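PDB 5J78: acetaldehyde dehydrogenase (Acetylating) from Geobacillus thermoglucosidasius, which probably catalyses the reversible, NAD-dependent conversion of acetaldehyde and CoA to acetyl-CoA. Local coordinates for residues L260-Q263 and S264-D268; E407-T410 and I411-A415; L382-K385 and L386-G390. One frame throughout, in Å; residues are numbered along the deposited sequence.

Overall arrangement
The three contacts illustrate how a helix end is finished according to its place in one aldehyde dehydrogenase chain. Each lies at the C-terminal end of a helix packed on the same parallel sheet. Contact 1 is buried and also meets a second subunit; its last turn is fastened by a threonine hydroxyl on a backbone carbonyl. Contact 2, partly buried and likewise at the second subunit, relies on a lysine held by a carbonyl, a carboxylate and a tyrosine ring. Contact 3, partly buried and touched by no other chain, has leucines inside and a glutamine–glutamate pair outside. Contacts 2 and 3 touch through Tyr-409 and Ala-383, whereas contact 1 stays about 11 Å from contact 3 at the nearest atoms.

Contact 1 (L260-Q263 and S264-D268); sequences LIIQ and SKTFD
The carbonyl oxygen of Ile-262 is met from opposite sides of its plane by two donors of a single residue, Thr-266. From one side comes the backbone N of Thr-266, at 3.0 Å from Ile-262 O and tilted 27° from the carbonyl plane. From the other the hydroxyl OG1 of Thr-266 donates to the same Ile-262 O across 2.8 Å, with a similar tilt of 30°. The hydroxyl gets there because chi1 of 65° sets OG1 between the backbone N and the carbonyl carbon, folding it back over the preceding turn. CG2 of Thr-266 then runs alongside CG2 of Ile-262, 4.2 Å away, and both side chains reach Leu-345 of strand 345-349, next to the outermost strand 298-300. One turn of helix 254-265 thus ends with two bonds on one acceptor. This helix is the connection of a beta-alpha-beta crossover between the parallel strands 244-248 and 276-282, and beyond it the chain runs on to Cys-273, found here as 3-sulfinoalanine. Earlier in the turn the ordinary helical pattern holds: Lys-265 N bonds to Ile-261 O at 2.8 Å, and Ser-264 N to Leu-260 O at 3.1 Å. Beside this last turn a water donates to Gln-263 O at 2.7 Å and, weakly, to Thr-266 OG1. The ring of Phe-267 lies edge-to-face with that of Phe-426. The buried polar side chains find partners in neighbouring elements: Ser-264 OG bonds to Glu-276 and to the backbone of Thr-425, Lys-265 NZ to the carbonyls of Glu-276 and Ser-365, and Gln-263 NE2 to the carbonyl of Met-473 of the second subunit.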
loop_
_atom_site.group_PDB
_atom_site.type_symbol
_atom_site.label_atom_id
_atom_site.label_comp_id
_atom_site.label_asym_id
_atom_site.label_seq_id
_atom_site.Cartn_x
_atom_site.Cartn_y
_atom_site.Cartn_z
ATOM N N LEU A 260 46.847 -13.179 -9.349
ATOM C CA LEU A 260 45.464 -13.395 -9.768
ATOM C C LEU A 260 44.526 -12.484 -8.967
ATOM O O LEU A 260 43.603 -11.884 -9.534
ATOM C CB LEU A 260 45.062 -14.873 -9.606
ATOM C CG LEU A 260 45.747 -15.849 -10.567
ATOM C CD1 LEU A 260 45.705 -17.295 -10.059
ATOM C CD2 LEU A 260 45.149 -15.748 -11.953
ATOM N N ILE A 261 44.795 -12.353 -7.665
ATOM C CA ILE A 261 43.957 -11.556 -6.769
ATOM C C ILE A 261 44.027 -10.061 -7.093
ATOM O O ILE A 261 43.004 -9.374 -7.119
ATOM C CB ILE A 261 44.356 -11.778 -5.296
ATOM C CG1 ILE A 261 43.897 -13.166 -4.826
ATOM C CG2 ILE A 261 43.725 -10.723 -4.400
ATOM C CD1 ILE A 261 44.565 -13.619 -3.521
ATOM N N ILE A 262 45.228 -9.554 -7.363
ATOM C CA ILE A 262 45.389 -8.125 -7.627
ATOM C C ILE A 262 44.782 -7.781 -8.974
ATOM O O ILE A 262 44.103 -6.763 -9.118
ATOM C CB ILE A 262 46.883 -7.693 -7.574
ATOM C CG1 ILE A 262 47.350 -7.657 -6.126
ATOM C CG2 ILE A 262 47.074 -6.325 -8.203
ATOM C CD1 ILE A 262 48.882 -7.402 -5.939
ATOM N N GLN A 263 44.998 -8.636 -9.963
ATOM C CA GLN A 263 44.393 -8.395 -11.259
ATOM C C GLN A 263 42.854 -8.340 -11.149
ATOM O O GLN A 263 42.207 -7.479 -11.745
ATOM C CB GLN A 263 44.808 -9.472 -12.265
ATOM C CG GLN A 263 44.442 -9.095 -13.703
ATOM C CD GLN A 263 44.687 -10.210 -14.711
ATOM O OE1 GLN A 263 45.061 -11.334 -14.355
ATOM N NE2 GLN A 263 44.461 -9.901 -15.980
ATOM N N SER A 264 42.287 -9.259 -10.378
ATOM C CA SER A 264 40.840 -9.348 -10.209
ATOM C C SER A 264 40.297 -8.189 -9.378
ATOM O O SER A 264 39.283 -7.582 -9.737
ATOM C CB SER A 264 40.463 -10.689 -9.550
ATOM O OG SER A 264 39.136 -10.673 -9.067
ATOM N N LYS A 265 40.968 -7.897 -8.263
ATOM C CA LYS A 265 40.506 -6.875 -7.318
ATOM C C LYS A 265 40.535 -5.472 -7.908
ATOM O O LYS A 265 39.620 -4.676 -7.687
ATOM C CB LYS A 265 41.350 -6.921 -6.040
ATOM C CG LYS A 265 41.071 -5.822 -5.027
ATOM C CD LYS A 265 39.598 -5.735 -4.674
ATOM C CE LYS A 265 39.409 -5.059 -3.370
ATOM N NZ LYS A 265 37.952 -4.924 -3.053
ATOM N N THR A 266 41.582 -5.169 -8.669
ATOM C CA THR A 266 41.743 -3.822 -9.196
ATOM C C THR A 266 41.069 -3.663 -10.558
ATOM O O THR A 266 41.086 -2.584 -11.135
ATOM C CB THR A 266 43.244 -3.438 -9.302
ATOM O OG1 THR A 266 43.902 -4.270 -10.270
ATOM C CG2 THR A 266 43.917 -3.594 -7.938
ATOM N N PHE A 267 40.467 -4.733 -11.069
ATOM C CA PHE A 267 39.816 -4.653 -12.370
ATOM C C PHE A 267 38.647 -3.668 -12.303
ATOM O O PHE A 267 37.763 -3.774 -11.452
ATOM C CB PHE A 267 39.343 -6.032 -12.834
ATOM C CG PHE A 267 38.699 -6.029 -14.201
ATOM C CD1 PHE A 267 39.473 -6.120 -15.351
ATOM C CD2 PHE A 267 37.317 -5.973 -14.333
ATOM C CE1 PHE A 267 38.886 -6.134 -16.626
ATOM C CE2 PHE A 267 36.713 -5.980 -15.603
ATOM C CZ PHE A 267 37.508 -6.056 -16.753
ATOM N N ASP A 268 38.680 -2.699 -13.206
ATOM C CA ASP A 268 37.761 -1.569 -13.196
ATOM C C ASP A 268 37.691 -0.881 -11.836
ATOM O O ASP A 268 36.632 -0.400 -11.423
ATOM C CB ASP A 268 36.370 -2.027 -13.626
ATOM C CG ASP A 268 35.546 -0.894 -14.204
ATOM O OD1 ASP A 268 36.157 0.022 -14.803
ATOM O OD2 ASP A 268 34.299 -0.921 -14.079
HETATM O O HOH W 1 43.053 -5.495 -13.352
#

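Contact 2 (E407-T410 and I411-A415); sequences EAYT and IDKPA
Lys-413 curls back on the end of the helix and delivers its ammonium nitrogen NZ to Tyr-409 O, a hydrogen bond of 2.6 Å that lies in the carbonyl plane. The same NZ forms a salt bridge with OD1 of its neighbour Asp-412 at 3.0 Å, meeting the carboxylate on its syn side, 25° out of its plane. Bends at chi2 (-63°) and chi4 (-71°) turn the chain back to reach these partners. A third acceptor, Ser-380 OG of helix 376-388, also bonds to NZ, so the charge is gripped from several sides and is probably well stabilised. The two side chains of Lys-413 and Tyr-409 cross at about a right angle, with CE of Lys-413 over one face of the Tyr-409 ring. This CE sits 3.7 Å from the ring centroid as a CH-pi contact, displaced toward the rim and 3.5 Å from CE1 of Tyr-409. NZ itself stands 4.0 Å from that centroid, in cation-pi range over the same face. The backbone adds two weak hydrogen bonds: Ile-411 N to Glu-407 O, and Lys-413 N to Thr-410 O at 3.4 Å. Further out, the methyl CG2 of Ile-411 rests against Ala-408 O at 3.6 Å, and its side chain packs on Ile-127 of the second subunit. Lys-464 of that subunit donates to Lys-413 O. Tyr-409 and Thr-410 both lean on Ile-398, and Thr-410 OG1 bonds back to Ile-406 O. The whole is a helix C-terminus leaving through a type I beta turn, Thr-410 to Lys-413, on the beta-alpha-beta crossover that leads from strand 395-399 into 415-420, the outermost strand of the parallel sheet within this chain.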
loop_
_atom_site.group_PDB
_atom_site.type_symbol
_atom_site.label_atom_id
_atom_site.label_comp_id
_atom_site.label_asym_id
_atom_site.label_seq_id
_atom_site.Cartn_x
_atom_site.Cartn_y
_atom_site.Cartn_z
ATOM N N GLU A 407 38.754 -29.714 -1.446
ATOM C CA GLU A 407 37.527 -30.487 -1.265
ATOM C C GLU A 407 36.860 -30.220 0.080
ATOM O O GLU A 407 35.648 -30.013 0.154
ATOM C CB GLU A 407 37.832 -31.979 -1.418
ATOM C CG GLU A 407 37.916 -32.416 -2.884
ATOM C CD GLU A 407 38.536 -33.798 -3.077
ATOM O OE1 GLU A 407 38.759 -34.507 -2.070
ATOM O OE2 GLU A 407 38.799 -34.173 -4.243
ATOM N N ALA A 408 37.645 -30.205 1.146
ATOM C CA ALA A 408 37.111 -29.952 2.492
ATOM C C ALA A 408 36.620 -28.509 2.716
ATOM O O ALA A 408 35.622 -28.270 3.420
ATOM C CB ALA A 408 38.175 -30.296 3.527
ATOM N N TYR A 409 37.323 -27.544 2.132
ATOM C CA TYR A 409 37.004 -26.131 2.356
ATOM C C TYR A 409 35.741 -25.722 1.584
ATOM O O TYR A 409 34.904 -24.972 2.091
ATOM C CB TYR A 409 38.181 -25.233 1.935
ATOM C CG TYR A 409 37.930 -23.761 2.187
ATOM C CD1 TYR A 409 37.894 -23.262 3.473
ATOM C CD2 TYR A 409 37.718 -22.875 1.140
ATOM C CE1 TYR A 409 37.656 -21.924 3.719
ATOM C CE2 TYR A 409 37.496 -21.518 1.382
ATOM C CZ TYR A 409 37.473 -21.052 2.676
ATOM O OH TYR A 409 37.231 -19.719 2.941
ATOM N N THR A 410 35.615 -26.244 0.368
ATOM C CA THR A 410 34.601 -25.794 -0.569
ATOM C C THR A 410 33.209 -26.417 -0.363
ATOM O O THR A 410 32.211 -25.790 -0.709
ATOM C CB THR A 410 35.037 -26.074 -2.026
ATOM O OG1 THR A 410 35.324 -27.470 -2.199
ATOM C CG2 THR A 410 36.272 -25.236 -2.395
ATOM N N ILE A 411 33.130 -27.615 0.210
ATOM C CA ILE A 411 31.872 -28.375 0.190
ATOM C C ILE A 411 30.703 -27.629 0.867
ATOM O O ILE A 411 29.570 -27.704 0.388
ATOM C CB ILE A 411 32.039 -29.771 0.840
ATOM C CG1 ILE A 411 30.733 -30.598 0.719
ATOM C CG2 ILE A 411 32.444 -29.639 2.313
ATOM C CD1 ILE A 411 30.344 -30.983 -0.705
ATOM N N ASP A 412 30.972 -26.885 1.939
ATOM C CA ASP A 412 29.901 -26.245 2.714
ATOM C C ASP A 412 29.811 -24.716 2.604
ATOM O O ASP A 412 29.202 -24.067 3.457
ATOM C CB ASP A 412 30.045 -26.621 4.193
ATOM C CG ASP A 412 31.341 -26.096 4.812
ATOM O OD1 ASP A 412 32.221 -25.621 4.060
ATOM O OD2 ASP A 412 31.488 -26.173 6.053
ATOM N N LYS A 413 30.366 -24.129 1.555
ATOM C CA LYS A 413 30.289 -22.679 1.414
ATOM C C LYS A 413 28.996 -22.282 0.692
ATOM O O LYS A 413 28.714 -22.795 -0.385
ATOM C CB LYS A 413 31.518 -22.148 0.671
ATOM C CG LYS A 413 32.833 -22.387 1.420
ATOM C CD LYS A 413 32.882 -21.665 2.758
ATOM C CE LYS A 413 34.161 -21.999 3.530
ATOM N NZ LYS A 413 34.161 -23.383 4.049
ATOM N N PRO A 414 28.203 -21.376 1.294
ATOM C CA PRO A 414 26.956 -20.906 0.683
ATOM C C PRO A 414 27.233 -19.838 -0.356
ATOM O O PRO A 414 27.058 -18.640 -0.108
ATOM C CB PRO A 414 26.183 -20.342 1.872
ATOM C CG PRO A 414 27.279 -19.781 2.745
ATOM C CD PRO A 414 28.367 -20.829 2.651
ATOM N N ALA A 415 27.700 -20.294 -1.509
ATOM C CA ALA A 415 27.986 -19.432 -2.637
ATOM C C ALA A 415 27.713 -20.216 -3.908
ATOM O O ALA A 415 28.077 -21.384 -4.003
ATOM C CB ALA A 415 29.468 -18.928 -2.591
#

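Contact 3 (L382-K385 and L386-G390); sequences LAQK and LLEVG
A bend at chi2 (64°) swings the amide of Gln-384 along the helix toward Glu-388, whose chain, extended beyond CG, reaches back to receive it. The pair lies one turn apart near the C-terminal end of helix 376-388, one of the helices packed on the parallel sheet of the aldehyde dehydrogenase fold. NE2 of Gln-384 donates to OE2 of Glu-388 at 3.0 Å. The bond lies close to the amide plane but comes down on the carboxylate from above, 55° out of its plane, the two flat groups standing 87° apart. CG of Glu-388 also rides against Gln-384 O. Around the helix the backbone ladder shifts in strength: Leu-386 N to Leu-382 O at 2.9 Å and Leu-387 N to Ala-383 O are straight, whereas Val-389 N to Lys-385 O is weak. Val-389 N has a shorter bond, 3.0 Å, to Leu-386 O, a tightening of the last turn before Gly-390 leaves with a positive phi. The leucines face inward: Leu-386 touches Tyr-371, Leu-280 and Pro-245, and Leu-387 shares Pro-245. At the final turn, the methyl CG2 of Val-389 sits 3.3 Å from Lys-385 O.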
loop_
_atom_site.group_PDB
_atom_site.type_symbol
_atom_site.label_atom_id
_atom_site.label_comp_id
_atom_site.label_asym_id
_atom_site.label_seq_id
_atom_site.Cartn_x
_atom_site.Cartn_y
_atom_site.Cartn_z
ATOM N N LEU A 382 35.497 -17.647 9.460
ATOM C CA LEU A 382 35.574 -16.235 9.052
ATOM C C LEU A 382 34.863 -15.996 7.709
ATOM O O LEU A 382 34.126 -15.027 7.549
ATOM C CB LEU A 382 37.029 -15.764 8.932
ATOM C CG LEU A 382 37.743 -15.275 10.191
ATOM C CD1 LEU A 382 39.160 -14.954 9.810
ATOM C CD2 LEU A 382 37.051 -14.065 10.801
ATOM N N ALA A 383 35.127 -16.870 6.747
ATOM C CA ALA A 383 34.428 -16.822 5.467
ATOM C C ALA A 383 32.920 -16.776 5.708
ATOM O O ALA A 383 32.204 -15.963 5.119
ATOM C CB ALA A 383 34.798 -18.019 4.604
ATOM N N GLN A 384 32.441 -17.627 6.609
ATOM C CA GLN A 384 31.003 -17.711 6.870
ATOM C C GLN A 384 30.495 -16.381 7.412
ATOM O O GLN A 384 29.468 -15.866 6.947
ATOM C CB GLN A 384 30.694 -18.876 7.834
ATOM C CG GLN A 384 29.247 -18.982 8.234
ATOM C CD GLN A 384 28.345 -19.301 7.061
ATOM O OE1 GLN A 384 28.772 -19.904 6.067
ATOM N NE2 GLN A 384 27.090 -18.895 7.170
ATOM N N LYS A 385 31.238 -15.792 8.347
ATOM C CA LYS A 385 30.867 -14.488 8.929
ATOM C C LYS A 385 30.896 -13.320 7.932
ATOM O O LYS A 385 30.054 -12.422 7.985
ATOM C CB LYS A 385 31.799 -14.154 10.089
ATOM C CG LYS A 385 31.553 -14.933 11.376
ATOM C CD LYS A 385 32.132 -14.162 12.566
ATOM C CE LYS A 385 32.142 -14.977 13.853
ATOM N NZ LYS A 385 33.228 -15.997 13.847
ATOM N N LEU A 386 31.899 -13.310 7.057
ATOM C CA LEU A 386 31.988 -12.292 6.015
ATOM C C LEU A 386 30.814 -12.386 5.021
ATOM O O LEU A 386 30.243 -11.368 4.635
ATOM C CB LEU A 386 33.335 -12.424 5.301
ATOM C CG LEU A 386 34.488 -12.018 6.239
ATOM C CD1 LEU A 386 35.809 -12.671 5.876
ATOM C CD2 LEU A 386 34.629 -10.518 6.275
ATOM N N LEU A 387 30.438 -13.602 4.629
ATOM C CA LEU A 387 29.308 -13.784 3.716
ATOM C C LEU A 387 28.032 -13.256 4.349
ATOM O O LEU A 387 27.214 -12.637 3.682
ATOM C CB LEU A 387 29.161 -15.240 3.336
ATOM C CG LEU A 387 30.295 -15.744 2.455
ATOM C CD1 LEU A 387 30.187 -17.232 2.323
ATOM C CD2 LEU A 387 30.316 -15.061 1.070
ATOM N N GLU A 388 27.889 -13.456 5.652
ATOM C CA GLU A 388 26.716 -12.969 6.358
ATOM C C GLU A 388 26.643 -11.443 6.399
ATOM O O GLU A 388 25.560 -10.887 6.561
ATOM C CB GLU A 388 26.692 -13.569 7.766
ATOM C CG GLU A 388 26.458 -15.072 7.688
ATOM C CD GLU A 388 26.574 -15.805 9.007
ATOM O OE1 GLU A 388 27.231 -15.291 9.943
ATOM O OE2 GLU A 388 26.004 -16.918 9.095
ATOM N N VAL A 389 27.771 -10.757 6.217
ATOM C CA VAL A 389 27.733 -9.294 6.037
ATOM C C VAL A 389 27.519 -8.914 4.554
ATOM O O VAL A 389 28.330 -8.201 3.963
ATOM C CB VAL A 389 29.044 -8.603 6.551
ATOM C CG1 VAL A 389 28.843 -7.101 6.687
ATOM C CG2 VAL A 389 29.465 -9.159 7.887
ATOM N N GLY A 390 26.464 -9.421 3.937
ATOM C CA GLY A 390 26.078 -8.977 2.603
ATOM C C GLY A 390 26.752 -9.656 1.416
ATOM O O GLY A 390 27.006 -9.002 0.404
#